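Excinuclease ABC, subunit A. (Deinococcus radiodurans, PDB 2VF7) binds DNA, ATP and zinc and hydrolyses ATP as a UvrA-family ABC protein, probably helping to recognise DNA damage for excision repair. Local coordinates at residues A[450-455]-A[463-468]; A[38-43]-A[445-450]; A[162-167]-A[281-286]. The protein carries 1 engineered substitution. All blocks are in the same frame, centred on the assembly; numbering follows the deposited sequence.

Contact 1 (A[450-455]-A[463-468]); sequences LVDVGP and EILYSG
D452 faces both L465 and Y466, and this two-to-one pairing is a classic beta bulge in the antiparallel hairpin of strands 449-453 and 464-468. D452 N donates to Y466 O at 3.0 Å, while D452 O takes L465 N at 2.7 Å, the donor nearly along the C=O axis. Before the bulge L450 and G468 exchange two bonds, L450 N to G468 O at 2.8 Å being the shorter; beyond it G454 N donates to E463 O, at a modelled length too short to trust.

The bulge turns L465 toward the partner strand. Its CD1 reaches G454 O at 3.2 Å and lies 3.5 Å from D452 OD1, so this methyl touches two oxygens, while CD2 rests against the start of P455. On the face carrying V451 and V453, I464 CD1 touches both valines, 4.1 Å from V453 CG2 and 4.2 Å from V451 CG1. On the other face the Y466 ring, its CG anti to the backbone N (chi1 -176°), has G468 N above one side, off toward the rim, and puts CD2 4.3 Å from L450 CG.

The carboxylate of D452 is buried and held by hydroxyls: OD2 by T42 and T481, OD1 by S479. V453 packs near S47 and G48 of the ADP-binding P-loop. Three hydroxyl partners would probably favour a charged D452, which adds a side-chain link from the hairpin to strand 38-42 and to S479 and T481.

Contact 2 (A[38-43]-A[445-450]); sequences LVVFTG and RRADWL
V39 and V40 pair in parallel with W449 and L450, and L38 meets D448 just before that strand: a largely buried pairing of neighbouring strands in the six-stranded mixed sheet beside the ADP site formed with G46 to S51. Strand 38-42 has strand 433-437 on its other edge, so the two segments, 402 residues apart, meet inside the sheet, one strand in from the edge strand 464-468.

The central bond is V40 N to W449 O, 3.1 Å long and straight at the hydrogen (168°). L38 O receives two weak bonds, from D448 N and W449 N. At the same end D448 folds back with CG beside its own backbone N (chi1 -66°), which brings OD1 to L38 N at 3.0 Å. The amide meets the carboxylate on its anti side, 16° out of plane, and K428 forms a salt bridge with the same oxygen, so D448 links the strand start to helix 417-428.

A447 aims its methyl at strand 38-42: CB sits a tight 3.5 Å from V40 CG2, and L38 CD2 lies 3.8 Å from A447 CA. On the opposite face V39 and W449 run side by side, V39 CG1 approaching the indole at its edge, 3.9 Å from CD1. The indole NE1 is bonded to S467 and its ring meets F15 edge to face. Further along, L450 CD1 comes within 3.5 Å of T42 OG1, whose main polar partner is D452.

Strand 38-42 leads through G43 straight into the ADP-binding loop and helix 49-69. This strand-loop-helix, set among parallel strands, is the Walker A (P-loop) arrangement of an ABC ATPase core.

Contact 3 (A[162-167]-A[281-286]); sequences TVTEDS and YMISEE
The Y281 ring meets the other segment at its edge: S167 O lies in the ring plane, 3.7 Å from CD1. Y281 CA also makes a CH...O contact with the same carbonyl, while the rest of the ring leads away towards A182 and A183.

S167 OG, set between its backbone N and carbonyl carbon (chi1 71°), accepts a bond from T164 N at 2.9 Å, and Y281 O is 3.1 Å from the same hydroxyl. That serine thus sits between the N-cap residue T164 of helix 165-168 and the chain entering strand 283-286. V163 CG2 also approaches Y281 O, at 3.2 Å.

Between these segments T162 and I283 form the one antiparallel hydrogen-bonded pair, which E285 with V160 continues: I283 N to T162 O at 3.0 Å and T162 N to I283 O at 3.2 Å, the latter in the carbonyl plane. I283 lies obliquely across T162, with CG1 3.2 Å from T162 OG1, and its CD1 reaches T164 CG2 at 3.8 Å.

Strand 283-286 pairs with strand 159-162 as a two-stranded sheet leading to the zinc ligands C287 and C290. M282 packs on helix 258-268, and V163 on that helix and helix 213-221.

In the fold
Contacts 1 and 2 belong to one sheet and share strand 449-453, which pairs antiparallel with 464-468 on one edge and parallel with 38-42 on the other. They touch directly through side chains on both faces of that shared strand. Contact 2 is buried between inner strands; contact 1, at the outermost strand, is only partly buried and bulged. Contact 3 lies at the surface on the opposite side of the chain's centre, its nearest atoms about 47 Å from contact 2, inside whose long loop it is nested. It joins a short strand pairing to a serine hydroxyl near a helix start, whereas contacts 1 and 2 combine sheet bonds with aliphatic packing and buried polar side chains.

Contact 1 (A[450-455]-A[463-468])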
# COMPACT_ATOMS: atom_id res chain seq x y z
N LEU A 450 16.67 -27.78 -13.14
CA LEU A 450 16.86 -27.83 -11.71
C LEU A 450 18.13 -27.15 -11.21
O LEU A 450 19.16 -27.20 -11.85
CB LEU A 450 16.72 -29.28 -11.19
CG LEU A 450 17.89 -30.18 -10.87
CD1 LEU A 450 18.58 -29.76 -9.57
CD2 LEU A 450 17.35 -31.59 -10.76
N VAL A 451 18.02 -26.50 -10.06
CA VAL A 451 19.15 -25.86 -9.40
C VAL A 451 19.46 -26.55 -8.06
O VAL A 451 18.68 -26.43 -7.10
CB VAL A 451 18.87 -24.37 -9.13
CG1 VAL A 451 20.14 -23.65 -8.72
CG2 VAL A 451 18.22 -23.69 -10.37
N ASP A 452 20.58 -27.27 -8.01
CA ASP A 452 20.99 -27.99 -6.79
C ASP A 452 22.00 -27.18 -6.00
O ASP A 452 23.08 -26.83 -6.51
CB ASP A 452 21.53 -29.40 -7.10
CG ASP A 452 21.44 -30.35 -5.89
OD1 ASP A 452 22.48 -30.95 -5.51
OD2 ASP A 452 20.33 -30.51 -5.33
N VAL A 453 21.64 -26.89 -4.76
CA VAL A 453 22.36 -25.96 -3.91
C VAL A 453 23.17 -26.67 -2.79
O VAL A 453 22.67 -27.58 -2.12
CB VAL A 453 21.40 -24.89 -3.30
CG1 VAL A 453 22.10 -24.00 -2.32
CG2 VAL A 453 20.78 -24.02 -4.39
N GLY A 454 24.42 -26.23 -2.64
CA GLY A 454 25.30 -26.51 -1.50
C GLY A 454 25.70 -27.95 -1.41
O GLY A 454 24.90 -28.84 -1.75
N PRO A 455 26.93 -28.22 -0.94
CA PRO A 455 27.15 -29.61 -0.59
C PRO A 455 26.25 -29.96 0.60
O PRO A 455 25.40 -30.84 0.50
CB PRO A 455 28.64 -29.68 -0.22
CG PRO A 455 29.23 -28.39 -0.57
CD PRO A 455 28.12 -27.38 -0.70
N GLU A 463 26.44 -23.06 -2.19
CA GLU A 463 26.96 -23.03 -3.57
C GLU A 463 26.12 -23.83 -4.58
O GLU A 463 25.27 -24.63 -4.21
CB GLU A 463 28.44 -23.42 -3.64
CG GLU A 463 28.86 -24.46 -2.66
CD GLU A 463 30.31 -24.31 -2.24
OE1 GLU A 463 31.02 -23.46 -2.81
OE2 GLU A 463 30.74 -25.04 -1.33
N ILE A 464 26.35 -23.56 -5.86
CA ILE A 464 25.54 -24.15 -6.92
C ILE A 464 26.27 -25.37 -7.39
O ILE A 464 27.38 -25.26 -7.90
CB ILE A 464 25.29 -23.16 -8.12
CG1 ILE A 464 24.65 -21.84 -7.65
CG2 ILE A 464 24.47 -23.81 -9.24
CD1 ILE A 464 23.43 -22.00 -6.78
N LEU A 465 25.67 -26.53 -7.20
CA LEU A 465 26.28 -27.77 -7.65
C LEU A 465 25.95 -28.01 -9.12
O LEU A 465 26.78 -28.53 -9.88
CB LEU A 465 25.80 -28.94 -6.79
CG LEU A 465 25.88 -28.74 -5.28
CD1 LEU A 465 25.69 -30.07 -4.58
CD2 LEU A 465 27.17 -28.06 -4.83
N TYR A 466 24.75 -27.61 -9.50
CA TYR A 466 24.23 -27.86 -10.83
C TYR A 466 23.13 -26.86 -11.20
O TYR A 466 22.32 -26.51 -10.38
CB TYR A 466 23.70 -29.30 -10.92
CG TYR A 466 23.21 -29.72 -12.29
CD1 TYR A 466 24.11 -29.85 -13.35
CD2 TYR A 466 21.85 -29.98 -12.53
CE1 TYR A 466 23.68 -30.21 -14.59
CE2 TYR A 466 21.41 -30.34 -13.78
CZ TYR A 466 22.34 -30.46 -14.82
OH TYR A 466 21.96 -30.82 -16.09
N SER A 467 23.16 -26.38 -12.44
CA SER A 467 22.01 -25.71 -13.04
C SER A 467 21.81 -26.27 -14.45
O SER A 467 22.60 -25.99 -15.34
CB SER A 467 22.21 -24.18 -13.05
OG SER A 467 21.06 -23.48 -13.50
N GLY A 468 20.78 -27.08 -14.64
CA GLY A 468 20.47 -27.66 -15.95
C GLY A 468 19.29 -28.62 -15.83
O GLY A 468 18.76 -28.79 -14.73

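Contact 2 (A[38-43]-A[445-450])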
# COMPACT_ATOMS: atom_id res chain seq x y z
N LEU A 38 9.12 -25.03 -15.62
CA LEU A 38 9.11 -25.53 -14.26
C LEU A 38 10.54 -25.72 -13.75
O LEU A 38 11.20 -26.69 -14.11
CB LEU A 38 8.35 -26.87 -14.17
CG LEU A 38 8.34 -27.63 -12.83
CD1 LEU A 38 7.63 -26.82 -11.71
CD2 LEU A 38 7.75 -29.02 -12.96
N VAL A 39 10.99 -24.78 -12.91
CA VAL A 39 12.33 -24.83 -12.32
C VAL A 39 12.22 -25.25 -10.86
O VAL A 39 11.50 -24.62 -10.09
CB VAL A 39 13.09 -23.46 -12.41
CG1 VAL A 39 14.53 -23.61 -11.91
CG2 VAL A 39 13.12 -22.95 -13.82
N VAL A 40 12.94 -26.30 -10.49
CA VAL A 40 12.92 -26.82 -9.12
C VAL A 40 14.26 -26.54 -8.45
O VAL A 40 15.30 -26.79 -9.02
CB VAL A 40 12.54 -28.34 -9.08
CG1 VAL A 40 12.58 -28.88 -7.68
CG2 VAL A 40 11.14 -28.55 -9.64
N PHE A 41 14.22 -25.98 -7.24
CA PHE A 41 15.40 -25.69 -6.45
C PHE A 41 15.56 -26.78 -5.41
O PHE A 41 14.63 -27.03 -4.63
CB PHE A 41 15.28 -24.30 -5.80
CG PHE A 41 15.25 -23.15 -6.81
CD1 PHE A 41 16.38 -22.40 -7.06
CD2 PHE A 41 14.08 -22.86 -7.53
CE1 PHE A 41 16.35 -21.34 -8.00
CE2 PHE A 41 14.05 -21.83 -8.48
CZ PHE A 41 15.19 -21.06 -8.70
N THR A 42 16.71 -27.45 -5.41
CA THR A 42 16.90 -28.65 -4.57
C THR A 42 18.19 -28.70 -3.75
O THR A 42 19.09 -27.88 -3.95
CB THR A 42 16.73 -29.96 -5.39
OG1 THR A 42 17.92 -30.22 -6.14
CG2 THR A 42 15.55 -29.87 -6.33
N GLY A 43 18.28 -29.66 -2.84
CA GLY A 43 19.43 -29.78 -1.96
C GLY A 43 18.99 -29.90 -0.50
O GLY A 43 17.81 -29.68 -0.20
N ARG A 445 12.07 -35.05 -10.66
CA ARG A 445 12.21 -35.86 -11.89
C ARG A 445 11.46 -35.30 -13.12
O ARG A 445 11.84 -35.55 -14.25
CB ARG A 445 11.76 -37.29 -11.60
CG ARG A 445 12.46 -38.39 -12.39
CD ARG A 445 12.11 -39.79 -11.82
NE ARG A 445 13.15 -40.32 -10.93
CZ ARG A 445 12.98 -40.68 -9.66
NH1 ARG A 445 11.78 -40.59 -9.07
NH2 ARG A 445 14.01 -41.15 -8.97
N ARG A 446 10.38 -34.55 -12.90
CA ARG A 446 9.55 -34.10 -14.02
C ARG A 446 9.81 -32.64 -14.44
O ARG A 446 9.21 -32.13 -15.40
CB ARG A 446 8.07 -34.34 -13.70
CG ARG A 446 7.72 -35.84 -13.68
CD ARG A 446 7.29 -36.35 -15.06
NE ARG A 446 6.05 -35.68 -15.46
CZ ARG A 446 4.84 -36.19 -15.30
NH1 ARG A 446 4.68 -37.40 -14.77
NH2 ARG A 446 3.77 -35.50 -15.68
N ALA A 447 10.72 -31.99 -13.72
CA ALA A 447 11.02 -30.59 -13.92
C ALA A 447 11.81 -30.33 -15.21
O ALA A 447 12.61 -31.17 -15.63
CB ALA A 447 11.78 -30.05 -12.71
N ASP A 448 11.59 -29.16 -15.82
CA ASP A 448 12.28 -28.74 -17.04
C ASP A 448 13.76 -28.46 -16.73
O ASP A 448 14.64 -28.78 -17.52
CB ASP A 448 11.61 -27.49 -17.64
CG ASP A 448 10.17 -27.76 -18.15
OD1 ASP A 448 9.25 -26.96 -17.85
OD2 ASP A 448 9.97 -28.75 -18.86
N TRP A 449 14.01 -27.87 -15.56
CA TRP A 449 15.34 -27.43 -15.16
C TRP A 449 15.45 -27.60 -13.64
O TRP A 449 14.43 -27.57 -12.92
CB TRP A 449 15.49 -25.96 -15.55
CG TRP A 449 16.86 -25.31 -15.44
CD1 TRP A 449 17.35 -24.63 -14.36
CD2 TRP A 449 17.85 -25.18 -16.47
NE1 TRP A 449 18.59 -24.13 -14.64
CE2 TRP A 449 18.92 -24.43 -15.94
CE3 TRP A 449 17.94 -25.63 -17.80
CZ2 TRP A 449 20.07 -24.15 -16.66
CZ3 TRP A 449 19.09 -25.34 -18.52
CH2 TRP A 449 20.14 -24.61 -17.94
N LEU A 450 16.67 -27.78 -13.14
CA LEU A 450 16.86 -27.83 -11.71
C LEU A 450 18.13 -27.15 -11.21
O LEU A 450 19.16 -27.20 -11.85
CB LEU A 450 16.72 -29.28 -11.19
CG LEU A 450 17.89 -30.18 -10.87
CD1 LEU A 450 18.58 -29.76 -9.57
CD2 LEU A 450 17.35 -31.59 -10.76

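Contact 3 (A[162-167]-A[281-286])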
# COMPACT_ATOMS: atom_id res chain seq x y z
N THR A 162 -23.66 -9.46 25.87
CA THR A 162 -24.06 -8.60 26.96
C THR A 162 -23.03 -8.54 28.09
O THR A 162 -21.99 -9.19 28.05
CB THR A 162 -25.45 -8.97 27.55
OG1 THR A 162 -25.63 -10.39 27.52
CG2 THR A 162 -26.57 -8.31 26.75
N VAL A 163 -23.36 -7.72 29.08
CA VAL A 163 -22.48 -7.46 30.19
C VAL A 163 -23.37 -7.21 31.42
O VAL A 163 -24.44 -6.60 31.31
CB VAL A 163 -21.52 -6.30 29.84
CG1 VAL A 163 -22.05 -4.96 30.32
CG2 VAL A 163 -20.17 -6.58 30.39
N THR A 164 -22.95 -7.72 32.57
CA THR A 164 -23.75 -7.59 33.79
C THR A 164 -22.88 -7.13 34.94
O THR A 164 -21.66 -7.06 34.79
CB THR A 164 -24.41 -8.91 34.21
OG1 THR A 164 -23.43 -9.95 34.22
CG2 THR A 164 -25.53 -9.29 33.26
N GLU A 165 -23.49 -6.80 36.07
CA GLU A 165 -22.73 -6.45 37.26
C GLU A 165 -21.88 -7.61 37.74
O GLU A 165 -20.72 -7.41 38.09
CB GLU A 165 -23.64 -5.94 38.37
CG GLU A 165 -22.88 -5.52 39.61
CD GLU A 165 -23.73 -4.78 40.60
OE1 GLU A 165 -24.97 -4.77 40.42
OE2 GLU A 165 -23.17 -4.22 41.57
N ASP A 166 -22.45 -8.82 37.77
CA ASP A 166 -21.72 -10.01 38.19
C ASP A 166 -20.56 -10.34 37.24
O ASP A 166 -19.47 -10.70 37.71
CB ASP A 166 -22.63 -11.24 38.31
CG ASP A 166 -24.00 -10.92 38.91
OD1 ASP A 166 -24.69 -9.97 38.44
OD2 ASP A 166 -24.42 -11.65 39.84
N SER A 167 -20.76 -10.20 35.93
CA SER A 167 -19.70 -10.51 34.97
C SER A 167 -18.55 -9.50 35.05
O SER A 167 -17.40 -9.86 34.87
CB SER A 167 -20.25 -10.61 33.54
OG SER A 167 -20.64 -9.35 33.02
N TYR A 281 -15.19 -10.96 30.77
CA TYR A 281 -16.16 -10.14 31.50
C TYR A 281 -17.46 -9.96 30.72
O TYR A 281 -18.26 -9.06 31.00
CB TYR A 281 -15.56 -8.77 31.83
CG TYR A 281 -14.16 -8.87 32.38
CD1 TYR A 281 -13.95 -9.09 33.74
CD2 TYR A 281 -13.05 -8.75 31.55
CE1 TYR A 281 -12.66 -9.19 34.26
CE2 TYR A 281 -11.75 -8.86 32.06
CZ TYR A 281 -11.58 -9.08 33.41
OH TYR A 281 -10.31 -9.19 33.94
N MET A 282 -17.67 -10.83 29.73
CA MET A 282 -18.84 -10.79 28.87
C MET A 282 -19.66 -12.05 28.99
O MET A 282 -19.20 -13.06 29.52
CB MET A 282 -18.42 -10.60 27.42
CG MET A 282 -18.40 -9.16 26.96
SD MET A 282 -17.95 -9.03 25.21
CE MET A 282 -16.19 -9.16 25.36
N ILE A 283 -20.90 -12.00 28.50
CA ILE A 283 -21.73 -13.19 28.42
C ILE A 283 -22.18 -13.41 26.97
O ILE A 283 -22.53 -12.45 26.27
CB ILE A 283 -22.90 -13.17 29.47
CG1 ILE A 283 -23.58 -11.80 29.52
CG2 ILE A 283 -22.37 -13.50 30.87
CD1 ILE A 283 -24.79 -11.73 30.46
N SER A 284 -22.10 -14.65 26.49
CA SER A 284 -22.33 -14.96 25.07
C SER A 284 -23.55 -15.83 24.82
O SER A 284 -23.78 -16.83 25.52
CB SER A 284 -21.08 -15.60 24.43
OG SER A 284 -21.23 -15.73 23.03
N GLU A 285 -24.32 -15.44 23.81
CA GLU A 285 -25.59 -16.08 23.47
C GLU A 285 -25.76 -16.06 21.96
O GLU A 285 -25.25 -15.17 21.28
CB GLU A 285 -26.74 -15.32 24.13
CG GLU A 285 -28.10 -15.97 24.00
CD GLU A 285 -28.28 -17.15 24.95
OE1 GLU A 285 -28.51 -18.28 24.46
OE2 GLU A 285 -28.18 -16.93 26.17
N GLU A 286 -26.47 -17.04 21.43
CA GLU A 286 -26.77 -17.07 20.00
C GLU A 286 -27.82 -16.02 19.65
O GLU A 286 -28.86 -15.91 20.33
CB GLU A 286 -27.22 -18.46 19.55
CG GLU A 286 -26.38 -19.62 20.09
CD GLU A 286 -26.91 -20.18 21.42
OE1 GLU A 286 -27.99 -20.83 21.41
OE2 GLU A 286 -26.25 -19.98 22.46